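Aminopeptidase YwaD (Bacillus subtilis, PDB 6HC6) cleaves N-terminal residues from peptides as a secreted two-zinc aminopeptidase, accepting a range of amino acids including leucine, arginine and lysine. Local coordinates at residues A[128-133]-A[142-147]; A[135-140]-A[162-167]; A[318-323]-A[384-389]; A[335-340]-A[363-368]. All coordinates share one frame; numbering follows the deposited sequence.

Interaction 1 (A[128-133]-A[142-147]); sequences PLYNAG and ADAKGK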
loop_
_atom_site.group_PDB
_atom_site.type_symbol
_atom_site.label_atom_id
_atom_site.label_comp_id
_atom_site.label_asym_id
_atom_site.label_seq_id
_atom_site.Cartn_x
_atom_site.Cartn_y
_atom_site.Cartn_z
ATOM N N PRO A 128 28.977 -12.757 15.437
ATOM C CA PRO A 128 28.520 -14.145 15.348
ATOM C C PRO A 128 27.015 -14.201 15.143
ATOM O O PRO A 128 26.282 -13.275 15.490
ATOM C CB PRO A 128 28.918 -14.744 16.704
ATOM C CG PRO A 128 29.984 -13.828 17.241
ATOM C CD PRO A 128 29.608 -12.465 16.739
ATOM N N LEU A 129 26.557 -15.308 14.565
ATOM C CA LEU A 129 25.129 -15.553 14.400
ATOM C C LEU A 129 24.578 -16.330 15.592
ATOM O O LEU A 129 25.234 -17.237 16.114
ATOM C CB LEU A 129 24.879 -16.331 13.110
ATOM C CG LEU A 129 25.090 -15.549 11.814
ATOM C CD1 LEU A 129 25.346 -16.508 10.668
ATOM C CD2 LEU A 129 23.880 -14.674 11.523
ATOM N N TYR A 130 23.371 -15.973 16.022
ATOM C CA TYR A 130 22.686 -16.681 17.099
ATOM C C TYR A 130 21.345 -17.176 16.576
ATOM O O TYR A 130 20.504 -16.369 16.178
ATOM C CB TYR A 130 22.490 -15.782 18.325
ATOM C CG TYR A 130 21.643 -16.428 19.410
ATOM C CD1 TYR A 130 22.220 -17.242 20.379
ATOM C CD2 TYR A 130 20.264 -16.236 19.451
ATOM C CE1 TYR A 130 21.448 -17.840 21.359
ATOM C CE2 TYR A 130 19.487 -16.837 20.428
ATOM C CZ TYR A 130 20.087 -17.634 21.377
ATOM O OH TYR A 130 19.319 -18.228 22.348
ATOM N N ASN A 131 21.135 -18.493 16.594
ATOM C CA ASN A 131 19.884 -19.054 16.089
ATOM C C ASN A 131 18.796 -18.950 17.151
ATOM O O ASN A 131 18.866 -19.618 18.192
ATOM C CB ASN A 131 20.082 -20.504 15.666
ATOM C CG ASN A 131 20.936 -20.627 14.428
ATOM O OD1 ASN A 131 20.950 -19.734 13.592
ATOM N ND2 ASN A 131 21.662 -21.732 14.309
ATOM N N ALA A 132 17.773 -18.146 16.867
ATOM C CA ALA A 132 16.735 -17.836 17.841
ATOM C C ALA A 132 15.386 -18.449 17.496
ATOM O O ALA A 132 14.380 -18.072 18.105
ATOM C CB ALA A 132 16.598 -16.325 17.990
ATOM N N GLY A 133 15.337 -19.382 16.549
ATOM C CA GLY A 133 14.070 -20.025 16.238
ATOM C C GLY A 133 13.068 -18.993 15.766
ATOM O O GLY A 133 13.353 -18.189 14.875
ATOM N N ALA A 142 21.486 -16.213 27.344
ATOM C CA ALA A 142 22.568 -15.258 27.563
ATOM C C ALA A 142 23.522 -15.216 26.376
ATOM O O ALA A 142 24.162 -14.190 26.126
ATOM C CB ALA A 142 23.327 -15.606 28.847
ATOM N N ASP A 143 23.612 -16.313 25.621
ATOM C CA ASP A 143 24.484 -16.388 24.452
ATOM C C ASP A 143 24.069 -15.439 23.333
ATOM O O ASP A 143 24.837 -15.259 22.377
ATOM C CB ASP A 143 24.513 -17.830 23.938
ATOM C CG ASP A 143 25.587 -18.056 22.894
ATOM O OD1 ASP A 143 26.784 -18.018 23.252
ATOM O OD2 ASP A 143 25.232 -18.279 21.716
ATOM N N ALA A 144 22.888 -14.820 23.426
ATOM C CA ALA A 144 22.411 -13.961 22.350
ATOM C C ALA A 144 23.040 -12.573 22.372
ATOM O O ALA A 144 23.077 -11.912 21.330
ATOM C CB ALA A 144 20.888 -13.836 22.415
ATOM N N LYS A 145 23.535 -12.121 23.523
ATOM C CA LYS A 145 24.083 -10.773 23.626
ATOM C C LYS A 145 25.304 -10.621 22.724
ATOM O O LYS A 145 26.188 -11.484 22.700
ATOM C CB LYS A 145 24.448 -10.469 25.078
ATOM C CG LYS A 145 24.916 -9.048 25.323
ATOM C CD LYS A 145 25.333 -8.868 26.771
ATOM C CE LYS A 145 25.690 -7.424 27.089
ATOM N NZ LYS A 145 25.898 -7.219 28.558
ATOM N N GLY A 146 25.342 -9.520 21.971
ATOM C CA GLY A 146 26.435 -9.233 21.063
ATOM C C GLY A 146 26.418 -9.985 19.747
ATOM O O GLY A 146 27.380 -9.875 18.981
ATOM N N LYS A 147 25.362 -10.737 19.448
ATOM C CA LYS A 147 25.315 -11.553 18.242
ATOM C C LYS A 147 24.183 -11.089 17.335
ATOM O O LYS A 147 23.260 -10.390 17.765
ATOM C CB LYS A 147 25.141 -13.033 18.593
ATOM C CG LYS A 147 26.263 -13.561 19.488
ATOM C CD LYS A 147 26.266 -15.078 19.543
ATOM C CE LYS A 147 27.445 -15.600 20.371
ATOM N NZ LYS A 147 27.383 -15.129 21.788
#
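Ala144 sets its CB squarely over the ring of Tyr130, 3.8 Å from the ring centroid and 8° off the ring normal, in a CH-pi contact that forms the tight part of this packing. With CG anti to the backbone N (chi1 173°), Tyr130 turns that face against the 3-10 turn 142-144. Asp143 meets the same ring at its edge and in its plane: OD2 lies 3.5 Å from Tyr130 CD1, the carboxylate tilted 48° against the ring. At the root of the side chain, Tyr130 CB packs on Lys147 CB at 3.8 Å, while at the far end the hydroxyl bonds to Asp139 O and Thr141 N. Cutting Tyr130 back to an alanine would probably open a gap under the Ala144 methyl and leave the Asp139 carbonyl and Thr141 amide without their phenolic partner.

Toward exposed Pro128 the contact is looser. Lys147 lays its aliphatic chain alongside the proline, CD 3.9 Å from Pro128 CB, then bends at its last torsion, which leads NZ away from 128-133. The amine folds back on its own segment, bonding Asp143 O at 2.6 Å and, weakly, Asp143 OD1 at 3.3 Å as a salt bridge. Gly146, with positive phi, completes a type II turn from Ala144 to Lys147. The arrangement belongs to the connection, without an alpha-helix, between neighbouring parallel strands 125-131 and 148-152 of the PA domain.

Interaction 2 (A[135-140]-A[162-167]); sequences GYQKDF and AKNAEA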
loop_
_atom_site.group_PDB
_atom_site.type_symbol
_atom_site.label_atom_id
_atom_site.label_comp_id
_atom_site.label_asym_id
_atom_site.label_seq_id
_atom_site.Cartn_x
_atom_site.Cartn_y
_atom_site.Cartn_z
ATOM N N GLY A 135 11.843 -16.562 17.726
ATOM C CA GLY A 135 12.064 -15.272 18.344
ATOM C C GLY A 135 11.236 -14.976 19.575
ATOM O O GLY A 135 11.111 -13.803 19.946
ATOM N N TYR A 136 10.657 -15.992 20.214
ATOM C CA TYR A 136 10.044 -15.782 21.516
ATOM C C TYR A 136 11.109 -15.366 22.529
ATOM O O TYR A 136 12.304 -15.588 22.338
ATOM C CB TYR A 136 9.342 -17.052 22.004
ATOM C CG TYR A 136 8.102 -17.437 21.231
ATOM C CD1 TYR A 136 6.885 -16.839 21.505
ATOM C CD2 TYR A 136 8.141 -18.414 20.244
ATOM C CE1 TYR A 136 5.743 -17.190 20.809
ATOM C CE2 TYR A 136 6.997 -18.774 19.546
ATOM C CZ TYR A 136 5.804 -18.161 19.837
ATOM O OH TYR A 136 4.663 -18.505 19.152
ATOM N N GLN A 137 10.658 -14.757 23.631
ATOM C CA GLN A 137 11.592 -14.403 24.697
ATOM C C GLN A 137 12.386 -15.613 25.164
ATOM O O GLN A 137 13.596 -15.515 25.405
ATOM C CB GLN A 137 10.842 -13.771 25.872
ATOM C CG GLN A 137 10.256 -12.415 25.540
ATOM C CD GLN A 137 9.449 -11.826 26.680
ATOM O OE1 GLN A 137 10.006 -11.393 27.686
ATOM N NE2 GLN A 137 8.130 -11.801 26.523
ATOM N N LYS A 138 11.726 -16.768 25.293
ATOM C CA LYS A 138 12.408 -17.975 25.753
ATOM C C LYS A 138 13.515 -18.415 24.805
ATOM O O LYS A 138 14.409 -19.162 25.219
ATOM C CB LYS A 138 11.403 -19.120 25.925
ATOM C CG LYS A 138 10.947 -19.711 24.591
ATOM C CD LYS A 138 9.651 -20.508 24.686
ATOM C CE LYS A 138 9.176 -20.903 23.289
ATOM N NZ LYS A 138 10.294 -21.466 22.454
ATOM N N ASP A 139 13.485 -17.971 23.548
ATOM C CA ASP A 139 14.461 -18.403 22.552
ATOM C C ASP A 139 15.789 -17.666 22.644
ATOM O O ASP A 139 16.724 -18.007 21.904
ATOM C CB ASP A 139 13.884 -18.219 21.149
ATOM C CG ASP A 139 12.684 -19.112 20.890
ATOM O OD1 ASP A 139 12.619 -20.219 21.461
ATOM O OD2 ASP A 139 11.812 -18.715 20.102
ATOM N N PHE A 140 15.903 -16.671 23.517
ATOM C CA PHE A 140 17.113 -15.861 23.628
ATOM C C PHE A 140 17.789 -16.183 24.954
ATOM O O PHE A 140 17.330 -15.743 26.010
ATOM C CB PHE A 140 16.789 -14.379 23.517
ATOM C CG PHE A 140 16.302 -13.970 22.159
ATOM C CD1 PHE A 140 17.195 -13.746 21.128
ATOM C CD2 PHE A 140 14.950 -13.834 21.905
ATOM C CE1 PHE A 140 16.751 -13.380 19.873
ATOM C CE2 PHE A 140 14.501 -13.472 20.648
ATOM C CZ PHE A 140 15.405 -13.244 19.633
ATOM N N ALA A 162 11.910 -8.664 16.551
ATOM C CA ALA A 162 13.022 -7.723 16.639
ATOM C C ALA A 162 13.145 -7.141 18.036
ATOM O O ALA A 162 14.258 -6.945 18.536
ATOM C CB ALA A 162 12.858 -6.602 15.615
ATOM N N LYS A 163 12.009 -6.850 18.676
ATOM C CA LYS A 163 12.039 -6.304 20.027
ATOM C C LYS A 163 12.592 -7.321 21.019
ATOM O O LYS A 163 13.374 -6.967 21.910
ATOM C CB LYS A 163 10.630 -5.852 20.419
ATOM C CG LYS A 163 10.447 -5.522 21.873
ATOM C CD LYS A 163 8.969 -5.274 22.187
ATOM C CE LYS A 163 8.114 -6.488 21.844
ATOM N NZ LYS A 163 6.971 -6.639 22.784
ATOM N N ASN A 164 12.205 -8.593 20.883
ATOM C CA ASN A 164 12.759 -9.619 21.764
ATOM C C ASN A 164 14.262 -9.754 21.562
ATOM O O ASN A 164 15.020 -9.889 22.532
ATOM C CB ASN A 164 12.079 -10.965 21.519
ATOM C CG ASN A 164 10.653 -10.995 22.017
ATOM O OD1 ASN A 164 10.244 -10.151 22.816
ATOM N ND2 ASN A 164 9.888 -11.978 21.553
ATOM N N ALA A 165 14.716 -9.713 20.311
ATOM C CA ALA A 165 16.147 -9.818 20.057
ATOM C C ALA A 165 16.900 -8.630 20.644
ATOM O O ALA A 165 17.961 -8.797 21.254
ATOM C CB ALA A 165 16.403 -9.944 18.552
ATOM N N GLU A 166 16.370 -7.416 20.471
ATOM C CA GLU A 166 17.087 -6.242 20.954
ATOM C C GLU A 166 17.157 -6.231 22.476
ATOM O O GLU A 166 18.210 -5.929 23.052
ATOM C CB GLU A 166 16.432 -4.960 20.429
ATOM C CG GLU A 166 16.979 -3.694 21.080
ATOM C CD GLU A 166 16.662 -2.430 20.298
ATOM O OE1 GLU A 166 17.524 -1.528 20.263
ATOM O OE2 GLU A 166 15.553 -2.332 19.726
ATOM N N ALA A 167 16.053 -6.579 23.142
ATOM C CA ALA A 167 16.066 -6.661 24.599
ATOM C C ALA A 167 17.030 -7.734 25.082
ATOM O O ALA A 167 17.556 -7.641 26.195
ATOM C CB ALA A 167 14.658 -6.935 25.127
#
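Asn164 carries its CG anti to the carbonyl carbon (chi1 -71°), which brings the amide off helix 158-167 to the loop carbonyl of Gly135, and Phe140, with the same first torsion (chi1 -67°), brings its ring onto the helix backbone. The amide makes the polar half of the contact. Asn164 ND2 donates to Gly135 O at 2.7 Å with an N-H...O angle of 171°; the bond lies in the carbonyl plane and almost exactly in the plane of the amide itself. Gln137 crosses the asparagine at about a right angle, its CG 3.5 Å from Asn164 OD1.

Phe140 makes the apolar half. One face of its ring receives Ala165, whose CA sits 3.9 Å from the centroid, shifted toward the rim, as a CH-pi contact; the Ala165 methyl CB is 3.6 Å from Phe140 CZ. Asn164 CB touches CE2 of the ring at 3.6 Å. Beyond the two segments, Phe140 also packs on Ala149 and Ile151 of strand 148-152, and this wedges it between the helix and the sheet of the PA domain.

The loop is braced from within. Asp139 OD2 takes the N-H of Tyr136 at 3.0 Å from above the carboxylate plane, and OD1 forms a salt bridge with Lys138 NZ at 2.8 Å. Since the Gly135 carbonyl can only accept, the asparagine must present its nitrogen there: one straight bond decides which way round the amide sits and sends its oxygen toward the aliphatic chain of Gln137.

Interaction 3 (A[318-323]-A[384-389]); sequences VNFNLD and ANFIWG. With ZN (zinc ion), chain D.
Ala384 opens the parallel pairing, its N donating to Asn319 O at 3.2 Å and its O accepting from Asn321 N. Next comes Asn385, whose CG stands anti to the backbone N (chi1 -178°) and slants across the similarly set Asn321 on the same face of the sheet. Asn321 ND2 reaches Asn385 OD1 at 2.9 Å by a bent bond: the amides are turned 44° apart, and the donor sits 58° above the carbonyl plane, off any lone pair. The same OD1 presses on Asp323 CB at 3.3 Å. Asn321 is held further by Thr248 OG1, at its OD1, and weakly by Ser371 OG, at its ND2; Ser371 OG also bonds Asp323 OD2, a second-shell tie that probably helps position this ligand.

Phe386 points to the other face. Its N bonds Asn321 O at 2.9 Å, and its O takes the N-H of Asp323. The ring brings its edge to that same Asn321 oxygen, with CD1 3.3 Å away in the ring plane, and lies side by side with Phe320, where CE1 and Phe320 CD2 approach to 3.7 Å. Leu322 CD2 adds an apolar contact. Ile387 then packs its CB on Asp323 O.

Just past the C-terminal end of strand 316-322, Asp323 clasps a zinc ion with both oxygens, OD1 at 2.1 Å and OD2 at 2.2 Å. Two waters, His250 and Asp262 complete the sphere; Asp262 also binds the second zinc, giving the paired-metal site of the M28 aminopeptidases.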
loop_
_atom_site.group_PDB
_atom_site.type_symbol
_atom_site.label_atom_id
_atom_site.label_comp_id
_atom_site.label_asym_id
_atom_site.label_seq_id
_atom_site.Cartn_x
_atom_site.Cartn_y
_atom_site.Cartn_z
ATOM N N VAL A 318 -17.893 11.071 1.975
ATOM C CA VAL A 318 -17.634 9.686 1.614
ATOM C C VAL A 318 -16.282 9.620 0.910
ATOM O O VAL A 318 -15.888 10.558 0.210
ATOM C CB VAL A 318 -18.798 9.146 0.742
ATOM C CG1 VAL A 318 -19.007 10.015 -0.490
ATOM C CG2 VAL A 318 -18.546 7.779 0.314
ATOM N N ASN A 319 -15.556 8.518 1.142
ATOM C CA ASN A 319 -14.293 8.204 0.478
ATOM C C ASN A 319 -14.434 6.856 -0.221
ATOM O O ASN A 319 -14.692 5.843 0.434
ATOM C CB ASN A 319 -13.132 8.155 1.487
ATOM C CG ASN A 319 -11.912 7.434 0.940
ATOM O OD1 ASN A 319 -11.389 6.511 1.565
ATOM N ND2 ASN A 319 -11.460 7.848 -0.239
ATOM N N PHE A 320 -14.275 6.845 -1.546
ATOM C CA PHE A 320 -14.176 5.611 -2.328
ATOM C C PHE A 320 -12.700 5.375 -2.618
ATOM O O PHE A 320 -12.106 6.108 -3.417
ATOM C CB PHE A 320 -14.927 5.728 -3.656
ATOM C CG PHE A 320 -16.393 5.938 -3.526
ATOM C CD1 PHE A 320 -16.902 7.193 -3.234
ATOM C CD2 PHE A 320 -17.277 4.877 -3.734
ATOM C CE1 PHE A 320 -18.274 7.399 -3.129
ATOM C CE2 PHE A 320 -18.649 5.081 -3.637
ATOM C CZ PHE A 320 -19.141 6.332 -3.328
ATOM N N ASN A 321 -12.102 4.368 -1.982
ATOM C CA ASN A 321 -10.689 4.077 -2.187
ATOM C C ASN A 321 -10.556 2.854 -3.088
ATOM O O ASN A 321 -11.231 1.845 -2.872
ATOM C CB ASN A 321 -9.970 3.843 -0.853
ATOM C CG ASN A 321 -8.463 3.662 -1.030
ATOM O OD1 ASN A 321 -7.748 4.610 -1.349
ATOM N ND2 ASN A 321 -7.985 2.451 -0.830
ATOM N N LEU A 322 -9.693 2.954 -4.103
ATOM C CA LEU A 322 -9.478 1.893 -5.087
ATOM C C LEU A 322 -8.078 1.318 -4.911
ATOM O O LEU A 322 -7.092 2.029 -5.111
ATOM C CB LEU A 322 -9.640 2.449 -6.501
ATOM C CG LEU A 322 -10.914 3.289 -6.643
ATOM C CD1 LEU A 322 -10.953 4.021 -7.968
ATOM C CD2 LEU A 322 -12.101 2.373 -6.507
ATOM N N ASP A 323 -7.979 0.036 -4.560
ATOM C CA ASP A 323 -6.663 -0.567 -4.325
ATOM C C ASP A 323 -6.748 -2.034 -4.721
ATOM O O ASP A 323 -7.334 -2.833 -3.988
ATOM C CB ASP A 323 -6.238 -0.396 -2.857
ATOM C CG ASP A 323 -4.781 -0.782 -2.588
ATOM O OD1 ASP A 323 -4.112 -1.326 -3.467
ATOM O OD2 ASP A 323 -4.280 -0.531 -1.462
ATOM N N ALA A 384 -14.488 3.193 2.232
ATOM C CA ALA A 384 -14.292 1.800 1.932
ATOM C C ALA A 384 -13.213 1.636 0.878
ATOM O O ALA A 384 -12.912 2.517 0.171
ATOM C CB ALA A 384 -15.541 1.160 1.437
ATOM N N ASN A 385 -12.693 0.430 0.815
ATOM C CA ASN A 385 -11.687 0.053 -0.149
ATOM C C ASN A 385 -12.220 -1.026 -1.096
ATOM O O ASN A 385 -12.709 -1.961 -0.631
ATOM C CB ASN A 385 -10.461 -0.467 0.570
ATOM C CG ASN A 385 -9.367 -0.842 -0.368
ATOM O OD1 ASN A 385 -9.136 -0.209 -1.320
ATOM N ND2 ASN A 385 -8.714 -1.913 -0.060
ATOM N N PHE A 386 -12.107 -0.834 -2.393
ATOM C CA PHE A 386 -12.560 -1.756 -3.393
ATOM C C PHE A 386 -11.377 -2.615 -3.882
ATOM O O PHE A 386 -10.397 -2.096 -4.273
ATOM C CB PHE A 386 -13.192 -1.030 -4.564
ATOM C CG PHE A 386 -14.430 -0.257 -4.222
ATOM C CD1 PHE A 386 -14.344 0.950 -3.620
ATOM C CD2 PHE A 386 -15.666 -0.740 -4.501
ATOM C CE1 PHE A 386 -15.457 1.669 -3.293
ATOM C CE2 PHE A 386 -16.787 -0.038 -4.182
ATOM C CZ PHE A 386 -16.688 1.171 -3.594
ATOM N N ILE A 387 -11.575 -3.922 -3.931
ATOM C CA ILE A 387 -10.489 -4.840 -4.289
ATOM C C ILE A 387 -11.099 -6.167 -4.743
ATOM O O ILE A 387 -12.104 -6.624 -4.185
ATOM C CB ILE A 387 -9.520 -5.013 -3.094
ATOM C CG1 ILE A 387 -8.430 -6.049 -3.387
ATOM C CG2 ILE A 387 -10.285 -5.385 -1.842
ATOM C CD1 ILE A 387 -7.349 -6.083 -2.312
ATOM N N TRP A 388 -10.503 -6.782 -5.774
ATOM C CA TRP A 388 -10.966 -8.100 -6.196
ATOM C C TRP A 388 -10.417 -9.167 -5.263
ATOM O O TRP A 388 -9.300 -9.053 -4.747
ATOM C CB TRP A 388 -10.535 -8.446 -7.626
ATOM C CG TRP A 388 -11.131 -7.619 -8.711
ATOM C CD1 TRP A 388 -10.513 -6.603 -9.405
ATOM C CD2 TRP A 388 -12.444 -7.740 -9.260
ATOM N NE1 TRP A 388 -11.381 -6.079 -10.345
ATOM C CE2 TRP A 388 -12.570 -6.761 -10.273
ATOM C CE3 TRP A 388 -13.531 -8.576 -8.990
ATOM C CZ2 TRP A 388 -13.740 -6.604 -11.017
ATOM C CZ3 TRP A 388 -14.694 -8.418 -9.733
ATOM C CH2 TRP A 388 -14.787 -7.440 -10.729
ATOM N N GLY A 389 -11.196 -10.228 -5.073
ATOM C CA GLY A 389 -10.754 -11.316 -4.225
ATOM C C GLY A 389 -11.388 -12.627 -4.634
ATOM O O GLY A 389 -12.399 -12.661 -5.341
HETATM ZN ZN ZN D . -2.411 -1.424 -2.233
HETATM O O HOH W 1 -2.997 -3.056 -1.242
HETATM O O HOH W 2 -0.933 -1.621 -0.801
#

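Interaction 4 (A[335-340]-A[363-368]); sequences LYVNTL and LSLTQG
Leu335 and Leu363 stand side by side, pointing the same way, at the start of a parallel strand pair in a beta-alpha-beta unit: strand 334-339, helix 346-358, strand 363-367, the last at one edge of the sheet. Leu363 CD1 lies 3.9 Å from Leu335 CD2 and also reaches obliquely to Val337 CG2. Further along this face Leu365 crosses Thr339 at about a right angle, its CD1 3.8 Å from Thr339 CG2. Trp348 of helix 346-358 covers Val337, Leu363 and Leu365.

On the opposite face Tyr336 leans across its neighbours, with CG anti to the carbonyl carbon (chi1 -74°) so that CD1 comes near both Ser364 CB and Thr366 CG2. The tyrosine hydroxyl goes to Asp390 O, while the hydroxyls of Ser364 and Thr366 bond to Glu334 and Glu394. Asn338 runs beside Thr366 in the same direction, its CG 3.7 Å from Thr366 CG2, and its CB lies 3.9 Å from Gly368 CA. With an alanine here in place of Asn338 the amide group is lost, which would probably open a gap beside the Thr366 methyl and Gly368 CA.

Backbone bonds run through the register, from Ser364 N to Leu335 O up to Gly368 N to Thr339 O. Past them Gln367 bends at its second torsion (chi2 -79°) and gives NE2 to Leu340 O at 2.8 Å, the donor sitting 40° above that carbonyl's plane.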
loop_
_atom_site.group_PDB
_atom_site.type_symbol
_atom_site.label_atom_id
_atom_site.label_comp_id
_atom_site.label_asym_id
_atom_site.label_seq_id
_atom_site.Cartn_x
_atom_site.Cartn_y
_atom_site.Cartn_z
ATOM N N LEU A 335 -15.791 -8.762 -6.228
ATOM C CA LEU A 335 -15.347 -7.408 -5.926
ATOM C C LEU A 335 -15.775 -7.097 -4.499
ATOM O O LEU A 335 -16.969 -7.005 -4.209
ATOM C CB LEU A 335 -15.907 -6.393 -6.923
ATOM C CG LEU A 335 -15.391 -4.965 -6.715
ATOM C CD1 LEU A 335 -13.876 -4.861 -6.957
ATOM C CD2 LEU A 335 -16.146 -3.981 -7.604
ATOM N N TYR A 336 -14.799 -6.943 -3.611
ATOM C CA TYR A 336 -15.059 -6.685 -2.204
ATOM C C TYR A 336 -15.075 -5.196 -1.908
ATOM O O TYR A 336 -14.292 -4.429 -2.474
ATOM C CB TYR A 336 -14.003 -7.363 -1.334
ATOM C CG TYR A 336 -14.224 -8.843 -1.290
ATOM C CD1 TYR A 336 -15.225 -9.390 -0.490
ATOM C CD2 TYR A 336 -13.481 -9.695 -2.090
ATOM C CE1 TYR A 336 -15.448 -10.765 -0.460
ATOM C CE2 TYR A 336 -13.704 -11.065 -2.074
ATOM C CZ TYR A 336 -14.680 -11.590 -1.255
ATOM O OH TYR A 336 -14.904 -12.950 -1.244
ATOM N N VAL A 337 -15.982 -4.808 -1.015
ATOM C CA VAL A 337 -16.066 -3.467 -0.446
ATOM C C VAL A 337 -15.659 -3.606 1.017
ATOM O O VAL A 337 -16.439 -4.088 1.852
ATOM C CB VAL A 337 -17.473 -2.875 -0.589
ATOM C CG1 VAL A 337 -17.529 -1.479 0.014
ATOM C CG2 VAL A 337 -17.885 -2.831 -2.040
ATOM N N ASN A 338 -14.430 -3.214 1.330
ATOM C CA ASN A 338 -13.865 -3.386 2.663
ATOM C C ASN A 338 -14.127 -2.145 3.510
ATOM O O ASN A 338 -13.670 -1.055 3.163
ATOM C CB ASN A 338 -12.351 -3.626 2.570
ATOM C CG ASN A 338 -12.012 -5.025 2.092
ATOM O OD1 ASN A 338 -11.617 -5.881 2.875
ATOM N ND2 ASN A 338 -12.201 -5.270 0.810
ATOM N N THR A 339 -14.824 -2.309 4.634
ATOM C CA THR A 339 -14.895 -1.250 5.630
ATOM C C THR A 339 -14.139 -1.684 6.878
ATOM O O THR A 339 -14.007 -2.879 7.158
ATOM C CB THR A 339 -16.347 -0.884 5.976
ATOM O OG1 THR A 339 -16.986 -1.989 6.620
ATOM C CG2 THR A 339 -17.108 -0.541 4.713
ATOM N N LEU A 340 -13.596 -0.702 7.609
ATOM C CA LEU A 340 -12.689 -1.037 8.705
ATOM C C LEU A 340 -13.395 -1.830 9.803
ATOM O O LEU A 340 -12.760 -2.632 10.498
ATOM C CB LEU A 340 -12.058 0.237 9.266
ATOM C CG LEU A 340 -11.009 0.095 10.366
ATOM C CD1 LEU A 340 -9.760 -0.615 9.830
ATOM C CD2 LEU A 340 -10.666 1.458 10.977
ATOM N N LEU A 363 -20.673 -8.447 -5.809
ATOM C CA LEU A 363 -20.230 -7.421 -4.872
ATOM C C LEU A 363 -20.474 -7.914 -3.450
ATOM O O LEU A 363 -21.582 -8.357 -3.123
ATOM C CB LEU A 363 -20.980 -6.109 -5.122
ATOM C CG LEU A 363 -20.399 -4.847 -4.474
ATOM C CD1 LEU A 363 -19.130 -4.454 -5.192
ATOM C CD2 LEU A 363 -21.405 -3.701 -4.510
ATOM N N SER A 364 -19.445 -7.853 -2.615
ATOM C CA SER A 364 -19.560 -8.291 -1.232
ATOM C C SER A 364 -19.020 -7.222 -0.293
ATOM O O SER A 364 -17.965 -6.636 -0.540
ATOM C CB SER A 364 -18.812 -9.618 -1.000
ATOM O OG SER A 364 -19.455 -10.683 -1.675
ATOM N N LEU A 365 -19.762 -6.968 0.778
ATOM C CA LEU A 365 -19.265 -6.149 1.869
ATOM C C LEU A 365 -18.469 -7.027 2.824
ATOM O O LEU A 365 -18.882 -8.143 3.148
ATOM C CB LEU A 365 -20.426 -5.484 2.612
ATOM C CG LEU A 365 -20.101 -4.691 3.882
ATOM C CD1 LEU A 365 -19.331 -3.432 3.538
ATOM C CD2 LEU A 365 -21.380 -4.339 4.638
ATOM N N THR A 366 -17.333 -6.519 3.291
ATOM C CA THR A 366 -16.540 -7.288 4.233
ATOM C C THR A 366 -15.696 -6.335 5.071
ATOM O O THR A 366 -15.656 -5.128 4.825
ATOM C CB THR A 366 -15.681 -8.306 3.490
ATOM O OG1 THR A 366 -15.133 -9.237 4.427
ATOM C CG2 THR A 366 -14.558 -7.579 2.724
ATOM N N GLN A 367 -15.047 -6.880 6.093
ATOM C CA GLN A 367 -14.134 -6.092 6.909
ATOM C C GLN A 367 -12.742 -6.117 6.291
ATOM O O GLN A 367 -12.272 -7.158 5.823
ATOM C CB GLN A 367 -14.086 -6.621 8.346
ATOM C CG GLN A 367 -13.353 -5.704 9.341
ATOM C CD GLN A 367 -11.832 -5.824 9.261
ATOM O OE1 GLN A 367 -11.298 -6.877 8.901
ATOM N NE2 GLN A 367 -11.132 -4.740 9.590
ATOM N N GLY A 368 -12.079 -4.965 6.303
ATOM C CA GLY A 368 -10.691 -4.919 5.900
ATOM C C GLY A 368 -10.125 -3.532 6.091
ATOM O O GLY A 368 -10.843 -2.539 5.930
#

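From the N terminus, interaction 1 closes the short loop between strands 125-131 and 148-152, and interaction 2 joins that same loop to helix 158-167. Their segments alternate along the chain, so the two cross, and Tyr130 and Ala132 touch Asp139 and Phe140 directly. Both belong to the PA domain. Interactions 3 and 4 follow in the peptidase part, with the centre of interaction 3 about 44 Å from that of interaction 1. The 335-340 and 363-368 pair is nested inside the long loop closed by 318-323 and 384-389. Strand 382-389 lies between strands 316-322 and 334-339, so the two contacts together run from the strand leading into the zinc ligand Asp323 out to the edge strand 363-367 of one sheet.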